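Local coordinates for PHOX (Pseudomonas fluorescens, PDB 4A9V), which catalyses the hydrolysis of phosphate monoesters as an alkaline phosphatase, with a cofactor of iron and calcium held in a beta-propeller, at residues R269-N274 against M289-R294; Q177-G182 against C192-T197; G295-K300 against A380-R385; D384-I389 against C400-N405. All coordinates share one frame; numbering follows the deposited sequence. Where two conformers were deposited one is given.

Contact 1. Residues R269-N274 against M289-R294. With CA (calcium ion), chain Q; FEO (mu-oxo-diiron), chain S.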
# COMPACT_ATOMS: atom_id res chain seq x y z
N ARG A 269 4.92 -7.51 12.39
CA ARG A 269 3.80 -6.62 12.64
C ARG A 269 4.28 -5.17 12.66
O ARG A 269 5.19 -4.83 13.41
CB ARG A 269 3.13 -6.96 13.98
CG ARG A 269 2.04 -5.99 14.38
CD ARG A 269 1.25 -6.54 15.55
NE ARG A 269 0.42 -5.52 16.20
CZ ARG A 269 0.85 -4.70 17.15
NH1 ARG A 269 2.10 -4.73 17.57
NH2 ARG A 269 0.02 -3.79 17.64
N PHE A 270 3.68 -4.35 11.80
CA PHE A 270 3.98 -2.93 11.68
C PHE A 270 2.95 -2.35 10.70
O PHE A 270 1.96 -3.02 10.40
CB PHE A 270 5.46 -2.65 11.29
CG PHE A 270 5.97 -3.44 10.10
CD1 PHE A 270 5.87 -2.93 8.81
CD2 PHE A 270 6.77 -4.56 10.30
CE1 PHE A 270 6.46 -3.58 7.75
CE2 PHE A 270 7.37 -5.20 9.24
CZ PHE A 270 7.24 -4.70 7.97
N LYS A 271 3.10 -1.09 10.32
CA LYS A 271 2.11 -0.45 9.47
C LYS A 271 2.48 -0.67 8.00
O LYS A 271 3.12 0.16 7.35
CB LYS A 271 1.95 1.02 9.86
CG LYS A 271 1.48 1.15 11.29
CD LYS A 271 1.14 2.56 11.73
CE LYS A 271 0.86 2.56 13.22
NZ LYS A 271 0.59 3.92 13.76
N HIS A 272 2.20 -1.89 7.54
CA HIS A 272 2.66 -2.36 6.24
C HIS A 272 2.05 -1.57 5.11
O HIS A 272 0.83 -1.50 5.00
CB HIS A 272 2.24 -3.81 6.04
CG HIS A 272 2.97 -4.79 6.92
ND1 HIS A 272 4.12 -5.38 6.53
CD2 HIS A 272 2.64 -5.34 8.14
CE1 HIS A 272 4.52 -6.24 7.47
NE2 HIS A 272 3.63 -6.22 8.46
N GLU A 273 2.88 -1.10 4.18
CA GLU A 273 2.39 -0.47 2.96
C GLU A 273 2.17 -1.52 1.87
O GLU A 273 1.03 -1.86 1.56
CB GLU A 273 3.34 0.62 2.47
CG GLU A 273 2.80 1.36 1.26
CD GLU A 273 2.02 2.61 1.61
OE1 GLU A 273 2.15 3.09 2.76
OE2 GLU A 273 1.33 3.14 0.70
N ASN A 274 3.25 -2.04 1.28
CA ASN A 274 3.13 -3.11 0.29
C ASN A 274 4.14 -4.23 0.56
O ASN A 274 4.83 -4.24 1.57
CB ASN A 274 3.17 -2.59 -1.17
CG ASN A 274 4.57 -2.54 -1.77
OD1 ASN A 274 5.55 -2.27 -1.08
ND2 ASN A 274 4.64 -2.66 -3.09
N MET A 289 9.42 -4.87 2.35
CA MET A 289 8.26 -4.28 3.02
C MET A 289 8.63 -2.96 3.68
O MET A 289 9.52 -2.91 4.53
CB MET A 289 7.74 -5.23 4.10
CG MET A 289 7.16 -6.51 3.55
SD MET A 289 6.69 -7.68 4.84
CE MET A 289 8.31 -8.21 5.41
N GLY A 290 7.81 -1.94 3.46
CA GLY A 290 7.95 -0.66 4.16
C GLY A 290 6.95 -0.53 5.30
O GLY A 290 5.84 -1.07 5.24
N ASP A 291 7.35 0.20 6.34
CA ASP A 291 6.51 0.59 7.47
C ASP A 291 6.24 2.09 7.38
O ASP A 291 7.15 2.89 7.59
CB ASP A 291 7.27 0.27 8.77
CG ASP A 291 6.46 0.52 10.02
OD1 ASP A 291 5.25 0.82 9.93
OD2 ASP A 291 7.04 0.34 11.12
N ASP A 292 5.03 2.48 6.95
CA ASP A 292 4.77 3.88 6.65
C ASP A 292 4.43 4.67 7.90
O ASP A 292 3.27 4.86 8.27
CB ASP A 292 3.68 4.04 5.60
CG ASP A 292 3.39 5.50 5.30
OD1 ASP A 292 4.14 6.36 5.79
OD2 ASP A 292 2.41 5.77 4.58
N GLU A 293 5.48 5.19 8.53
CA GLU A 293 5.34 6.19 9.57
C GLU A 293 6.65 6.97 9.61
O GLU A 293 7.70 6.44 9.24
CB GLU A 293 5.04 5.51 10.91
CG GLU A 293 4.72 6.48 12.03
CD GLU A 293 4.14 5.82 13.27
OE1 GLU A 293 3.43 4.79 13.16
OE2 GLU A 293 4.35 6.38 14.37
N ARG A 294 6.58 8.24 9.99
CA ARG A 294 7.77 9.07 10.04
C ARG A 294 8.79 8.41 10.97
O ARG A 294 8.48 8.13 12.12
CB ARG A 294 7.45 10.47 10.55
CG ARG A 294 6.62 11.30 9.60
CD ARG A 294 6.36 12.68 10.18
NE ARG A 294 5.11 12.72 10.92
CZ ARG A 294 3.93 13.00 10.38
NH1 ARG A 294 3.85 13.30 9.08
NH2 ARG A 294 2.82 12.77 11.06
CA CA Q . -0.14 4.84 0.14
FE1 FEO S . -2.10 3.58 2.97
FE2 FEO S . 1.16 4.69 3.46
O FEO S . -0.55 4.69 2.56
O HOH W 1 4.93 -3.73 4.33
O HOH W 2 6.12 -1.29 1.37
O HOH W 3 -2.77 4.24 1.03
O HOH W 4 -1.06 2.71 -0.83
O HOH W 5 -1.44 5.45 -1.89
O HOH W 6 -1.43 6.94 1.05
O HOH W 7 -2.78 5.57 3.80
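E273 and D292 bring their carboxylates together at one iron of the mu-oxo-diiron group, deep inside the beta-propeller. E273 OE1 and D292 OD2 approach to 3.2 Å because both are ligands of FE2, and E194 and E387 add one oxygen each. The other oxygen, E273 OE2, lies 2.3 Å from a calcium ion, making this carboxylate a bridge between iron and calcium. Its torsions account for that reach: CG is anti to the backbone N (chi1 -176°), and the chain then bends at chi2 (93°). D292 OD1 forms a salt bridge with R385, which probably fixes the rotation of the carboxylate.

One step out, backbone bonds set both ligand residues. E273 N donates to G290 O at 3.1 Å, and D292 N donates to K271 O at 3.0 Å; H272 and D291 form a single backbone bridge between them. D291 OD1 accepts K271 N at 2.9 Å from above its carboxylate plane (54° out of it), while D291 OD2 pairs with R372. The same arginine meets E293, whose OE1 also forms a salt bridge with K271 NZ at 3.0 Å, met on the syn side but tilted out of the carboxylate plane. Y216 is a further polar partner of K271.

The F270 ring sets its edge against G290 O and M289 CB. H272 CE1 lies over one face of that ring, offset toward its rim. H272 NE2 is hydrogen-bonded to G268 O. Water 1 joins H272 ND1, N274 O and G290 O, and M289 SD reaches the edge of the imidazole, 3.7 Å from H272 CE1.

Contact 2. Residues Q177-G182 against C192-T197. With FEO (mu-oxo-diiron), chain S.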
# COMPACT_ATOMS: atom_id res chain seq x y z
N GLN A 177 -8.02 -1.50 7.01
CA GLN A 177 -6.94 -0.54 6.76
C GLN A 177 -5.91 -1.16 5.81
O GLN A 177 -4.71 -0.88 5.86
CB GLN A 177 -6.33 -0.00 8.05
CG GLN A 177 -7.29 0.88 8.84
CD GLN A 177 -7.48 2.30 8.32
OE1 GLN A 177 -8.34 3.03 8.82
NE2 GLN A 177 -6.58 2.76 7.47
N ASN A 178 -6.44 -1.83 4.80
CA ASN A 178 -5.66 -2.50 3.76
C ASN A 178 -5.12 -1.50 2.75
O ASN A 178 -5.88 -0.90 1.99
CB ASN A 178 -6.52 -3.52 3.04
CG ASN A 178 -7.09 -4.54 3.98
OD1 ASN A 178 -8.00 -4.23 4.75
ND2 ASN A 178 -6.42 -5.68 4.06
N CYS A 179 -3.81 -1.33 2.77
CA CYS A 179 -3.13 -0.28 2.04
C CYS A 179 -2.72 -0.82 0.67
O CYS A 179 -3.50 -0.77 -0.28
CB CYS A 179 -1.95 0.21 2.87
SG CYS A 179 -1.02 1.54 2.11
N ALA A 180 -1.55 -1.44 0.57
CA ALA A 180 -1.15 -1.98 -0.72
C ALA A 180 -0.80 -3.48 -0.62
O ALA A 180 -1.36 -4.20 0.23
CB ALA A 180 -0.04 -1.13 -1.35
N ASN A 181 -0.07 -3.97 -1.61
CA ASN A 181 -0.26 -5.33 -2.09
C ASN A 181 1.05 -6.03 -2.41
O ASN A 181 2.09 -5.40 -2.61
CB ASN A 181 -1.14 -5.31 -3.34
CG ASN A 181 -0.50 -4.55 -4.50
OD1 ASN A 181 -0.10 -3.39 -4.36
ND2 ASN A 181 -0.31 -5.24 -5.62
N GLY A 182 0.93 -7.34 -2.60
CA GLY A 182 1.93 -8.14 -3.30
C GLY A 182 1.26 -9.24 -4.09
O GLY A 182 0.13 -9.62 -3.81
N CYS A 192 -1.87 -5.78 2.83
CA CYS A 192 -1.04 -5.22 3.89
C CYS A 192 -1.87 -4.31 4.79
O CYS A 192 -2.46 -3.34 4.33
CB CYS A 192 0.08 -4.41 3.25
SG CYS A 192 1.29 -5.44 2.42
N GLU A 193 -1.89 -4.62 6.09
CA GLU A 193 -2.59 -3.81 7.08
C GLU A 193 -1.68 -2.69 7.54
O GLU A 193 -0.61 -2.95 8.10
CB GLU A 193 -3.01 -4.69 8.26
CG GLU A 193 -4.01 -5.76 7.86
CD GLU A 193 -4.23 -6.87 8.88
OE1 GLU A 193 -3.52 -6.96 9.90
OE2 GLU A 193 -5.16 -7.68 8.64
N GLU A 194 -2.09 -1.45 7.29
CA GLU A 194 -1.24 -0.28 7.53
C GLU A 194 -1.69 0.47 8.80
O GLU A 194 -1.27 0.13 9.89
CB GLU A 194 -1.19 0.63 6.29
CG GLU A 194 -0.25 1.83 6.45
CD GLU A 194 -0.44 2.87 5.37
OE1 GLU A 194 -1.57 3.01 4.86
OE2 GLU A 194 0.53 3.61 5.10
N ASN A 195 -2.63 1.41 8.68
CA ASN A 195 -3.01 2.26 9.81
C ASN A 195 -4.08 1.62 10.69
O ASN A 195 -5.07 2.26 11.11
CB ASN A 195 -3.44 3.63 9.32
CG ASN A 195 -2.27 4.43 8.78
OD1 ASN A 195 -1.26 4.59 9.47
ND2 ASN A 195 -2.35 4.83 7.52
N PHE A 196 -3.84 0.37 11.06
CA PHE A 196 -4.79 -0.40 11.83
C PHE A 196 -5.03 0.20 13.21
O PHE A 196 -6.12 0.10 13.76
CB PHE A 196 -4.35 -1.86 11.95
CG PHE A 196 -3.13 -2.07 12.80
CD1 PHE A 196 -1.85 -1.93 12.27
CD2 PHE A 196 -3.25 -2.46 14.12
CE1 PHE A 196 -0.74 -2.11 13.07
CE2 PHE A 196 -2.14 -2.63 14.92
CZ PHE A 196 -0.88 -2.47 14.39
N THR A 197 -4.00 0.81 13.78
CA THR A 197 -4.08 1.37 15.13
C THR A 197 -5.09 2.50 15.22
O THR A 197 -5.65 2.73 16.29
CB THR A 197 -2.70 1.89 15.59
OG1 THR A 197 -2.18 2.78 14.61
CG2 THR A 197 -1.73 0.74 15.77
FE1 FEO S . -2.10 3.58 2.97
FE2 FEO S . 1.16 4.69 3.46
O FEO S . -0.55 4.69 2.56
O HOH W 8 -4.20 2.01 6.21
O HOH W 3 -2.77 4.24 1.03
O HOH W 7 -2.78 5.57 3.80
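The side-chain amides of Q177 and N195 are steeply inclined, their planes 75° apart, and Q177 NE2 meets the aliphatic N195 CB at 3.7 Å. Q177 CG lies 3.5 Å from the backbone N195 O. The F196 ring leads away from Q177 and has T197 CG2 over one face, toward the rim. The E194 carboxylate is the flat group facing the cofactor: OE1 is 2.0 Å from FE1 and OE2 is 2.1 Å from FE2. Beside it, C179 SG binds FE1 at 2.5 Å, placed there with SG anti to the backbone N (chi1 -179°).

C179 lies on, and E194 just after, the strands of a beta hairpin in which N178 and E193 form an antiparallel non-hydrogen-bonded pair. C179 N donates to C192 O at 2.9 Å (170° at the hydrogen) and E194 N to Q177 O at 3.0 Å, fixing the backbone of both ligands. Water 8 takes bonds from Q177 NE2 and N195 N and can donate to Q177 O. With an alanine at Q177, water 8 would probably lose its side-chain donor and a gap would open beside the N195 carbonyl.

E90 completes FE1 with two waters. FE1 carries the sulfur ligand, whereas the protein ligands of FE2 are all carboxylates, so the two irons are probably chemically unlike.

Contact 3. Residues G295-K300 against A380-R385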
# COMPACT_ATOMS: atom_id res chain seq x y z
N GLY A 295 10.00 8.19 10.47
CA GLY A 295 11.07 7.65 11.29
C GLY A 295 11.04 6.15 11.51
O GLY A 295 11.81 5.66 12.34
N GLU A 296 10.23 5.42 10.75
CA GLU A 296 10.21 3.96 10.85
C GLU A 296 11.00 3.33 9.69
O GLU A 296 11.79 4.01 9.02
CB GLU A 296 8.77 3.43 10.94
CG GLU A 296 8.08 3.81 12.24
CD GLU A 296 8.60 3.12 13.50
OE1 GLU A 296 9.44 2.20 13.44
OE2 GLU A 296 8.08 3.47 14.58
N PHE A 297 10.94 2.00 9.56
CA PHE A 297 11.99 1.25 8.89
C PHE A 297 11.52 0.53 7.62
O PHE A 297 10.33 0.43 7.31
CB PHE A 297 12.59 0.22 9.85
CG PHE A 297 12.99 0.81 11.18
CD1 PHE A 297 13.79 1.94 11.25
CD2 PHE A 297 12.62 0.19 12.37
CE1 PHE A 297 14.23 2.43 12.46
CE2 PHE A 297 13.02 0.71 13.60
CZ PHE A 297 13.81 1.83 13.64
N ILE A 298 12.51 0.01 6.89
CA ILE A 298 12.32 -0.88 5.74
C ILE A 298 12.79 -2.28 6.11
O ILE A 298 13.87 -2.46 6.68
CB ILE A 298 13.10 -0.35 4.52
CG1 ILE A 298 12.55 1.01 4.09
CG2 ILE A 298 13.05 -1.35 3.37
CD1 ILE A 298 13.44 1.76 3.12
N TYR A 299 11.98 -3.27 5.76
CA TYR A 299 12.16 -4.67 6.15
C TYR A 299 12.28 -5.59 4.93
O TYR A 299 11.91 -5.22 3.81
CB TYR A 299 11.00 -5.14 7.03
CG TYR A 299 10.84 -4.39 8.33
CD1 TYR A 299 10.21 -3.15 8.37
CD2 TYR A 299 11.22 -4.97 9.54
CE1 TYR A 299 10.03 -2.48 9.57
CE2 TYR A 299 11.02 -4.31 10.74
CZ TYR A 299 10.43 -3.07 10.75
OH TYR A 299 10.25 -2.45 11.97
N LYS A 300 12.74 -6.81 5.16
CA LYS A 300 12.93 -7.81 4.12
C LYS A 300 12.74 -9.19 4.75
O LYS A 300 13.44 -9.53 5.70
CB LYS A 300 14.34 -7.69 3.54
CG LYS A 300 14.73 -8.75 2.53
CD LYS A 300 16.24 -8.69 2.32
CE LYS A 300 16.75 -9.64 1.25
NZ LYS A 300 18.23 -9.60 1.19
N ALA A 380 18.32 -0.21 13.21
CA ALA A 380 17.79 0.13 11.89
C ALA A 380 17.83 1.65 11.67
O ALA A 380 17.74 2.43 12.62
CB ALA A 380 16.37 -0.40 11.77
N THR A 381 17.92 2.06 10.41
CA THR A 381 17.91 3.48 10.07
C THR A 381 16.49 4.01 9.96
O THR A 381 15.68 3.49 9.18
CB THR A 381 18.62 3.72 8.73
OG1 THR A 381 19.95 3.19 8.78
CG2 THR A 381 18.65 5.20 8.38
N ARG A 382 16.19 5.06 10.71
CA ARG A 382 14.88 5.71 10.65
C ARG A 382 14.69 6.42 9.32
O ARG A 382 15.57 7.16 8.88
CB ARG A 382 14.77 6.70 11.81
CG ARG A 382 14.88 6.04 13.18
CD ARG A 382 14.63 7.04 14.29
NE ARG A 382 13.21 7.37 14.38
CZ ARG A 382 12.69 8.16 15.31
NH1 ARG A 382 13.50 8.87 16.08
NH2 ARG A 382 11.37 8.29 15.43
N MET A 383 13.55 6.18 8.67
CA MET A 383 13.34 6.60 7.29
C MET A 383 12.19 7.61 7.15
O MET A 383 11.27 7.65 7.98
CB MET A 383 13.05 5.39 6.40
CG MET A 383 14.14 4.32 6.42
SD MET A 383 15.77 4.88 5.91
CE MET A 383 15.52 5.07 4.15
N ASP A 384 12.21 8.34 6.04
CA ASP A 384 11.16 9.30 5.70
C ASP A 384 9.93 8.61 5.08
O ASP A 384 9.67 8.75 3.88
CB ASP A 384 11.69 10.35 4.71
CG ASP A 384 12.69 11.33 5.29
OD1 ASP A 384 12.92 11.32 6.52
OD2 ASP A 384 13.20 12.14 4.49
N ARG A 385 9.16 7.92 5.91
CA ARG A 385 7.89 7.31 5.50
C ARG A 385 8.02 6.43 4.26
O ARG A 385 7.49 6.74 3.19
CB ARG A 385 6.82 8.37 5.28
CG ARG A 385 6.43 9.12 6.53
CD ARG A 385 5.23 10.00 6.26
NE ARG A 385 4.09 9.19 5.86
CZ ARG A 385 3.08 9.63 5.13
NH1 ARG A 385 2.92 10.94 4.95
NH2 ARG A 385 2.16 8.79 4.70
O HOH W 9 9.33 6.72 14.30
O HOH W 10 15.27 0.97 7.79
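F297 and A380 pack where the propeller strand 296-303 begins against the chain around strand 383-384. Apolar contacts come first. A380 CB sits over the centre of the F297 ring, 3.5 Å from the centroid and 10° off its normal, a CH-pi contact. Crossing at roughly a right angle, the I298 and M383 side chains touch through I298 CD1 and M383 CE at 4.0 Å.

Among the polar contacts, the F297 ring turns its edge to T381 O, which lies 3.2 Å from F297 CD1. Two backbone hydrogen bonds flank the corner at G295: G295 N to M383 O at 2.8 Å, and M383 N to E296 O at 2.8 Å.

A side-chain bond adds to these. R382 NE donates to a lone pair of G295 O at 3.0 Å, the acceptor only 1° out of the guanidinium plane; a bend at chi3 (74°) turns NE to it. A leucine in place of R382 would probably leave G295 O without this in-plane donor and water 9 without its NH2 partner. G295 has positive phi, and a CB there would clash with R382 NH2.

Water completes the join: water 10 accepts from I298 N at 3.1 Å and donates to T381 O at 2.9 Å.

Contact 4. Residues D384-I389 against C400-N405. With CA (calcium ion), chain R; CA (calcium ion), chain Q; FEO (mu-oxo-diiron), chain S.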
# COMPACT_ATOMS: atom_id res chain seq x y z
N ASP A 384 12.21 8.34 6.04
CA ASP A 384 11.16 9.30 5.70
C ASP A 384 9.93 8.61 5.08
O ASP A 384 9.67 8.75 3.88
CB ASP A 384 11.69 10.35 4.71
CG ASP A 384 12.69 11.33 5.29
OD1 ASP A 384 12.92 11.32 6.52
OD2 ASP A 384 13.20 12.14 4.49
N ARG A 385 9.16 7.92 5.91
CA ARG A 385 7.89 7.31 5.50
C ARG A 385 8.02 6.43 4.26
O ARG A 385 7.49 6.74 3.19
CB ARG A 385 6.82 8.37 5.28
CG ARG A 385 6.43 9.12 6.53
CD ARG A 385 5.23 10.00 6.26
NE ARG A 385 4.09 9.19 5.86
CZ ARG A 385 3.08 9.63 5.13
NH1 ARG A 385 2.92 10.94 4.95
NH2 ARG A 385 2.16 8.79 4.70
N PRO A 386 8.62 5.25 4.43
CA PRO A 386 8.59 4.26 3.36
C PRO A 386 7.17 3.89 2.97
O PRO A 386 6.37 3.52 3.83
CB PRO A 386 9.31 3.05 3.97
CG PRO A 386 10.04 3.56 5.16
CD PRO A 386 9.25 4.73 5.66
N GLU A 387 6.87 4.01 1.68
CA GLU A 387 5.61 3.49 1.16
C GLU A 387 5.91 2.34 0.20
O GLU A 387 6.47 1.34 0.64
CB GLU A 387 4.70 4.61 0.65
CG GLU A 387 4.18 5.46 1.81
CD GLU A 387 2.97 6.31 1.46
OE1 GLU A 387 3.18 7.39 0.86
OE2 GLU A 387 1.82 5.95 1.82
N TRP A 388 5.54 2.42 -1.07
CA TRP A 388 5.63 1.23 -1.92
C TRP A 388 7.05 0.89 -2.30
O TRP A 388 7.88 1.77 -2.57
CB TRP A 388 4.83 1.41 -3.20
CG TRP A 388 3.34 1.43 -3.00
CD1 TRP A 388 2.61 2.20 -2.11
CD2 TRP A 388 2.36 0.86 -3.91
NE1 TRP A 388 1.27 2.11 -2.39
CE2 TRP A 388 1.06 1.36 -3.49
CE3 TRP A 388 2.44 0.09 -5.06
CZ2 TRP A 388 -0.10 1.06 -4.18
CZ3 TRP A 388 1.26 -0.19 -5.76
CH2 TRP A 388 0.03 0.29 -5.33
N ILE A 389 7.28 -0.41 -2.48
CA ILE A 389 8.53 -0.95 -2.99
C ILE A 389 8.23 -1.78 -4.24
O ILE A 389 7.23 -2.52 -4.27
CB ILE A 389 9.22 -1.82 -1.92
CG1 ILE A 389 9.53 -0.97 -0.68
CG2 ILE A 389 10.49 -2.45 -2.47
CD1 ILE A 389 10.01 -1.76 0.52
N CYS A 400 11.94 2.29 -3.67
CA CYS A 400 11.07 2.52 -2.52
C CYS A 400 10.78 4.01 -2.44
O CYS A 400 11.70 4.83 -2.39
CB CYS A 400 11.79 2.08 -1.24
SG CYS A 400 10.84 2.26 0.28
N THR A 401 9.50 4.38 -2.36
CA THR A 401 9.17 5.77 -2.10
C THR A 401 9.36 6.09 -0.62
O THR A 401 9.09 5.27 0.26
CB THR A 401 7.74 6.10 -2.54
OG1 THR A 401 6.84 5.18 -1.93
CG2 THR A 401 7.61 6.04 -4.05
N LEU A 402 9.89 7.28 -0.38
CA LEU A 402 9.99 7.86 0.95
C LEU A 402 9.20 9.16 0.87
O LEU A 402 9.65 10.14 0.26
CB LEU A 402 11.46 8.12 1.28
CG LEU A 402 12.39 6.89 1.29
CD1 LEU A 402 13.84 7.32 1.50
CD2 LEU A 402 11.95 5.93 2.39
N THR A 403 7.93 9.08 1.25
CA THR A 403 6.95 9.99 0.68
C THR A 403 7.15 11.44 1.14
O THR A 403 6.96 12.37 0.36
CB THR A 403 5.51 9.48 0.89
OG1 THR A 403 4.64 10.17 -0.00
CG2 THR A 403 5.02 9.66 2.31
N ASN A 404 7.53 11.61 2.40
CA ASN A 404 7.88 12.90 3.00
C ASN A 404 8.19 12.65 4.48
O ASN A 404 8.05 11.52 4.97
CB ASN A 404 6.76 13.93 2.83
CG ASN A 404 5.40 13.42 3.27
OD1 ASN A 404 5.20 13.04 4.42
ND2 ASN A 404 4.43 13.46 2.35
N ASN A 405 8.69 13.67 5.17
CA ASN A 405 8.88 13.60 6.62
C ASN A 405 9.14 14.98 7.18
O ASN A 405 10.28 15.44 7.25
CB ASN A 405 10.03 12.66 6.98
CG ASN A 405 10.20 12.50 8.47
OD1 ASN A 405 9.43 13.05 9.26
ND2 ASN A 405 11.15 11.66 8.87
CA CA R . 0.81 8.21 1.22
CA CA Q . -0.14 4.84 0.14
FE1 FEO S . -2.10 3.58 2.97
FE2 FEO S . 1.16 4.69 3.46
O FEO S . -0.55 4.69 2.56
O HOH W 11 1.67 12.49 2.38
O HOH W 12 -0.46 8.08 3.24
O HOH W 4 -1.06 2.71 -0.83
O HOH W 3 -2.77 4.24 1.03
O HOH W 5 -1.44 5.45 -1.89
O HOH W 6 -1.43 6.94 1.05
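I389 CG1 rests 3.6 Å from C400 SG, in the closely packed half of a hairpin whose strands 386-389 and 400-402 run antiparallel at 159°. P386 and L402 lie on the same face of the sheet, their CG and CD2 atoms 4.1 Å apart, and P386 CB also meets the C400 sulfur. Backbone bonds hold this half: E387 N to T401 O at 2.9 Å, and T401 N to W388 O at 3.1 Å. T401 is thus gripped by two successive residues, and the pairing slips by one residue between P386-L402 and I389-C400.

E387, within that slip, carries its carboxylate out to the metals on an extended chain (chi2 -163°). OE2 lies 2.2 Å from FE2 and OE1 lies 2.5 Å from the calcium of chain R, while OE2 binds this calcium as well and reaches the calcium of chain Q more distantly. W388 NE1 donates to water 4, a ligand of the chain Q calcium.

The looser, wetter side is at R385 and N404, both partly exposed. In the R385 conformer described, T403 CG2 stands 3.4 Å above the guanidinium centre, nearest CZ. R385 NH1 makes a weak bond to N404 OD1 at 3.1 Å, and water 11 spans the same two side chains; R385 NE is paired with D292, and S477 is a further partner of N404. The D384-N405 pair is buried again: N405 ND2 donates to D384 OD1, the two planes 88° apart, and also bonds Q413 OE1, while R408 is the salt-bridge partner of D384.

The whole is a beta hairpin with a beta bulge, from which E387 enters the iron-calcium site.

How the contacts relate
From the N terminus, contact 2 comes first, closing the hairpin between strands 178-183 and 189-193. Contact 1 then closes the excursion from the loop at 269-274 to the end of strand 284-290. Contact 3 opens just after it, at 295, and spans 80 residues before returning at 380-385. D384 and R385 then begin contact 4, a second hairpin. None nests or crosses; they follow in series, with contacts 3 and 4 sharing two residues. Contacts 1, 3 and 4 reach one large antiparallel sheet, and A180 N, probably hydrogen-bonded to E273 O, joins contact 2 to contact 1. Contacts 1, 2 and 4 meet at the diiron group; contact 3 stands off it, with I298 packing on P386 and M383 on L402.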